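PDB 6B2Y: solute-binding periplasmic protein of iron/siderophore ABC transporter from Yersinia pestis, which probably captures chelated iron in the periplasm and hands it to an ABC transporter for uptake across the inner membrane. Local coordinates for residues G74-P77 with L78-I81; F195-D198 with N199-V203. One frame throughout, in Å; residues are numbered along the deposited sequence.

Both contacts are local, each made within one unbroken run of chain, yet they serve different elements. Interaction 1 (G74-P77 with L78-I81) is a pair of turns leading from helix 66-70 into strand 81-85 of the parallel sheet; P77, L78 and I81 are buried, while K76 and D79 are exposed. Interaction 2 (F195-D198 with N199-V203) is two turns of the long helix 186-207, with Y196, N199 and V200 buried and D198 and K202 exposed. The first combines turn bonds, a water, proline-leucine packing and a probable lysine-aspartate pair at the surface; regular helix bonds, an amide over a ring and side-chain hydrogen bonds mark the second. Their centres are about 26 Å apart, their nearest atoms about 14 Å.

Interaction 1: G74-P77 with L78-I81; sequences GNKP and LDRI
K76 and D79 set their side chains alongside each other, both pointing the same way from a tight reversal of the chain, with K76 CB 3.9 Å from D79 CB. As modelled, bends at the third and fourth torsions of the lysine (chi3 64°, chi4 48°) bring its ammonium end round to the D79 carboxylate. The oppositely charged groups probably pair, but NZ and OD1 are modelled too close together, so the details of the bridge are doubtful. In the backbone of the same turn, D79 N donates to K76 O over 3.3 Å; the bond is nearly straight at hydrogen (166°), but the nitrogen stands well above the carbonyl plane. P77 and L78 are the middle residues of this type I beta turn, and P77 CG comes within 4.4 Å of L78 CG in an apolar contact. Both side chains are buried and rest on F103, with L78 also touching F66 of helix 66-70. A second type I turn, L78 to I81, follows at once and is closed by I81 N to L78 O at 3.2 Å; together the turns feed the chain from helix 66-70 into strand 81-85 of the parallel sheet. A water spans the two segments, donating to P77 O at 2.8 Å and accepting from R80 N at 2.9 Å, while the R80 guanidinium forms a salt bridge with E73. I81 packs its side chain on V69 and L60 and brings CG1 to 4.0 Å from P77 O.

Interaction 2: F195-D198 with N199-V203; sequences FYQD and NVDKV
Side chains one helical turn apart meet along helix 186-207, which runs between the parallel and mixed sheets, consistent with the long helix that links the two lobes in this class of binding proteins; it packs against helices 168-182, 340-350 and 360-371. F195 and N199 share the side near T363 of helix 360-371. N199 lays its amide nitrogen over one face of the F195 ring, ND2 3.4 Å from CE1, with the amide and ring planes 54° apart. The same ND2 donates to F195 O at 3.0 Å, with F195 O close to the plane of the N199 amide. That carbonyl also takes the helix bond from N199 N at 3.1 Å; the two donors arrive from opposite faces of the carbonyl plane, gripping the oxygen twice. Next along, Y196 CE1 meets V200 CG2 at 3.5 Å, an oblique apolar contact near V340, while the tyrosine hydroxyl is hydrogen-bonded to N339. The other end of the N199 amide, OD1, accepts from K202 NZ at 2.8 Å, the donor standing above the carbonyl plane. Q197 bends at its second torsion (chi2 69°), bringing its amide toward D201: NE2 donates to OD1 at 3.0 Å, meeting the oxygen from above the carboxylate plane.

Interaction 1: G74-P77 with L78-I81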
# COMPACT_ATOMS: atom_id res chain seq x y z
N GLY A 74 -18.30 4.47 0.31
CA GLY A 74 -19.17 4.49 -0.85
C GLY A 74 -18.96 5.71 -1.74
O GLY A 74 -17.83 6.07 -2.09
N ASN A 75 -20.07 6.35 -2.10
CA ASN A 75 -20.17 7.55 -2.93
C ASN A 75 -19.72 8.83 -2.24
O ASN A 75 -19.71 9.88 -2.89
CB ASN A 75 -21.61 7.74 -3.38
CG ASN A 75 -22.03 6.73 -4.41
OD1 ASN A 75 -21.19 6.17 -5.13
ND2 ASN A 75 -23.34 6.49 -4.50
N LYS A 76 -19.38 8.79 -0.95
CA LYS A 76 -19.05 10.01 -0.20
C LYS A 76 -17.72 9.83 0.53
O LYS A 76 -17.66 9.93 1.75
CB LYS A 76 -20.18 10.37 0.76
CG LYS A 76 -21.44 10.86 0.02
CD LYS A 76 -22.70 10.64 0.85
CE LYS A 76 -22.68 11.48 2.12
NZ LYS A 76 -22.30 12.88 1.81
N PRO A 77 -16.63 9.63 -0.21
CA PRO A 77 -15.35 9.25 0.42
C PRO A 77 -14.81 10.28 1.40
O PRO A 77 -14.10 9.91 2.34
CB PRO A 77 -14.42 9.08 -0.78
CG PRO A 77 -15.04 9.93 -1.87
CD PRO A 77 -16.51 9.71 -1.68
N LEU A 78 -15.09 11.57 1.20
CA LEU A 78 -14.46 12.61 2.00
C LEU A 78 -15.36 13.16 3.09
O LEU A 78 -14.89 13.95 3.92
CB LEU A 78 -13.98 13.75 1.10
CG LEU A 78 -12.96 13.30 0.05
CD1 LEU A 78 -12.56 14.44 -0.87
CD2 LEU A 78 -11.73 12.69 0.72
N ASP A 79 -16.62 12.73 3.12
CA ASP A 79 -17.64 13.37 3.94
C ASP A 79 -17.28 13.42 5.43
O ASP A 79 -17.64 14.37 6.13
CB ASP A 79 -18.96 12.62 3.73
CG ASP A 79 -20.16 13.51 3.85
OD1 ASP A 79 -20.65 13.97 2.79
OD2 ASP A 79 -20.64 13.71 4.99
N ARG A 80 -16.60 12.39 5.95
CA ARG A 80 -16.35 12.31 7.39
C ARG A 80 -14.90 12.59 7.76
O ARG A 80 -14.54 12.44 8.93
CB ARG A 80 -16.74 10.94 7.94
CG ARG A 80 -18.18 10.59 7.75
CD ARG A 80 -18.58 9.45 8.67
NE ARG A 80 -18.17 8.16 8.12
CZ ARG A 80 -18.24 7.01 8.79
NH1 ARG A 80 -18.69 7.01 10.04
NH2 ARG A 80 -17.85 5.88 8.22
N ILE A 81 -14.06 12.97 6.80
CA ILE A 81 -12.66 13.28 7.08
C ILE A 81 -12.55 14.74 7.51
O ILE A 81 -12.73 15.64 6.69
CB ILE A 81 -11.76 13.02 5.87
CG1 ILE A 81 -12.00 11.63 5.31
CG2 ILE A 81 -10.31 13.23 6.26
CD1 ILE A 81 -11.87 10.54 6.34
O HOH W 1 -15.47 9.93 4.78

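Interaction 2: F195-D198 with N199-V203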
# COMPACT_ATOMS: atom_id res chain seq x y z
N PHE A 195 -14.53 -9.85 -0.96
CA PHE A 195 -13.92 -9.57 -2.26
C PHE A 195 -12.42 -9.81 -2.24
O PHE A 195 -11.84 -10.38 -3.17
CB PHE A 195 -14.22 -8.12 -2.67
CG PHE A 195 -13.43 -7.63 -3.86
CD1 PHE A 195 -13.89 -7.86 -5.16
CD2 PHE A 195 -12.24 -6.94 -3.69
CE1 PHE A 195 -13.17 -7.40 -6.27
CE2 PHE A 195 -11.52 -6.48 -4.78
CZ PHE A 195 -11.98 -6.70 -6.08
N TYR A 196 -11.76 -9.40 -1.16
CA TYR A 196 -10.32 -9.58 -1.06
C TYR A 196 -9.96 -11.05 -0.95
O TYR A 196 -9.09 -11.55 -1.68
CB TYR A 196 -9.84 -8.80 0.17
CG TYR A 196 -8.35 -8.82 0.44
CD1 TYR A 196 -7.74 -9.93 1.04
CD2 TYR A 196 -7.57 -7.71 0.15
CE1 TYR A 196 -6.40 -9.94 1.32
CE2 TYR A 196 -6.23 -7.71 0.42
CZ TYR A 196 -5.64 -8.82 1.01
OH TYR A 196 -4.30 -8.83 1.30
N GLN A 197 -10.61 -11.78 -0.04
CA GLN A 197 -10.27 -13.18 0.15
C GLN A 197 -10.52 -13.99 -1.13
O GLN A 197 -9.71 -14.84 -1.49
CB GLN A 197 -11.06 -13.78 1.31
CG GLN A 197 -10.54 -15.16 1.70
CD GLN A 197 -9.16 -15.09 2.34
OE1 GLN A 197 -9.02 -14.71 3.51
NE2 GLN A 197 -8.13 -15.44 1.58
N ASP A 198 -11.63 -13.71 -1.81
CA ASP A 198 -11.90 -14.37 -3.09
C ASP A 198 -10.78 -14.12 -4.08
O ASP A 198 -10.33 -15.04 -4.78
CB ASP A 198 -13.22 -13.88 -3.67
CG ASP A 198 -14.41 -14.54 -3.01
OD1 ASP A 198 -14.16 -15.45 -2.19
OD2 ASP A 198 -15.56 -14.16 -3.31
N ASN A 199 -10.29 -12.89 -4.14
CA ASN A 199 -9.25 -12.58 -5.12
C ASN A 199 -7.86 -13.02 -4.68
O ASN A 199 -7.01 -13.23 -5.55
CB ASN A 199 -9.29 -11.09 -5.46
CG ASN A 199 -10.33 -10.81 -6.52
OD1 ASN A 199 -10.12 -11.14 -7.68
ND2 ASN A 199 -11.49 -10.31 -6.12
N VAL A 200 -7.60 -13.20 -3.38
CA VAL A 200 -6.36 -13.85 -3.00
C VAL A 200 -6.44 -15.35 -3.27
O VAL A 200 -5.44 -15.97 -3.66
CB VAL A 200 -6.02 -13.55 -1.52
CG1 VAL A 200 -4.89 -14.48 -0.99
CG2 VAL A 200 -5.67 -12.08 -1.35
N ASP A 201 -7.62 -15.96 -3.07
CA ASP A 201 -7.74 -17.41 -3.27
C ASP A 201 -7.53 -17.80 -4.74
O ASP A 201 -7.09 -18.92 -5.02
CB ASP A 201 -9.10 -17.92 -2.79
CG ASP A 201 -9.24 -17.89 -1.27
OD1 ASP A 201 -8.25 -17.58 -0.57
OD2 ASP A 201 -10.36 -18.16 -0.80
N LYS A 202 -7.85 -16.89 -5.67
CA LYS A 202 -7.52 -17.12 -7.08
C LYS A 202 -6.05 -17.42 -7.27
O LYS A 202 -5.67 -18.20 -8.16
CB LYS A 202 -7.88 -15.89 -7.92
CG LYS A 202 -9.35 -15.65 -8.08
CD LYS A 202 -9.59 -14.32 -8.77
CE LYS A 202 -11.07 -14.05 -8.88
NZ LYS A 202 -11.34 -12.78 -9.60
N VAL A 203 -5.20 -16.80 -6.46
CA VAL A 203 -3.76 -17.00 -6.51
C VAL A 203 -3.35 -18.23 -5.71
O VAL A 203 -2.60 -19.07 -6.21
CB VAL A 203 -3.03 -15.74 -6.01
CG1 VAL A 203 -1.54 -16.01 -5.83
CG2 VAL A 203 -3.27 -14.56 -6.97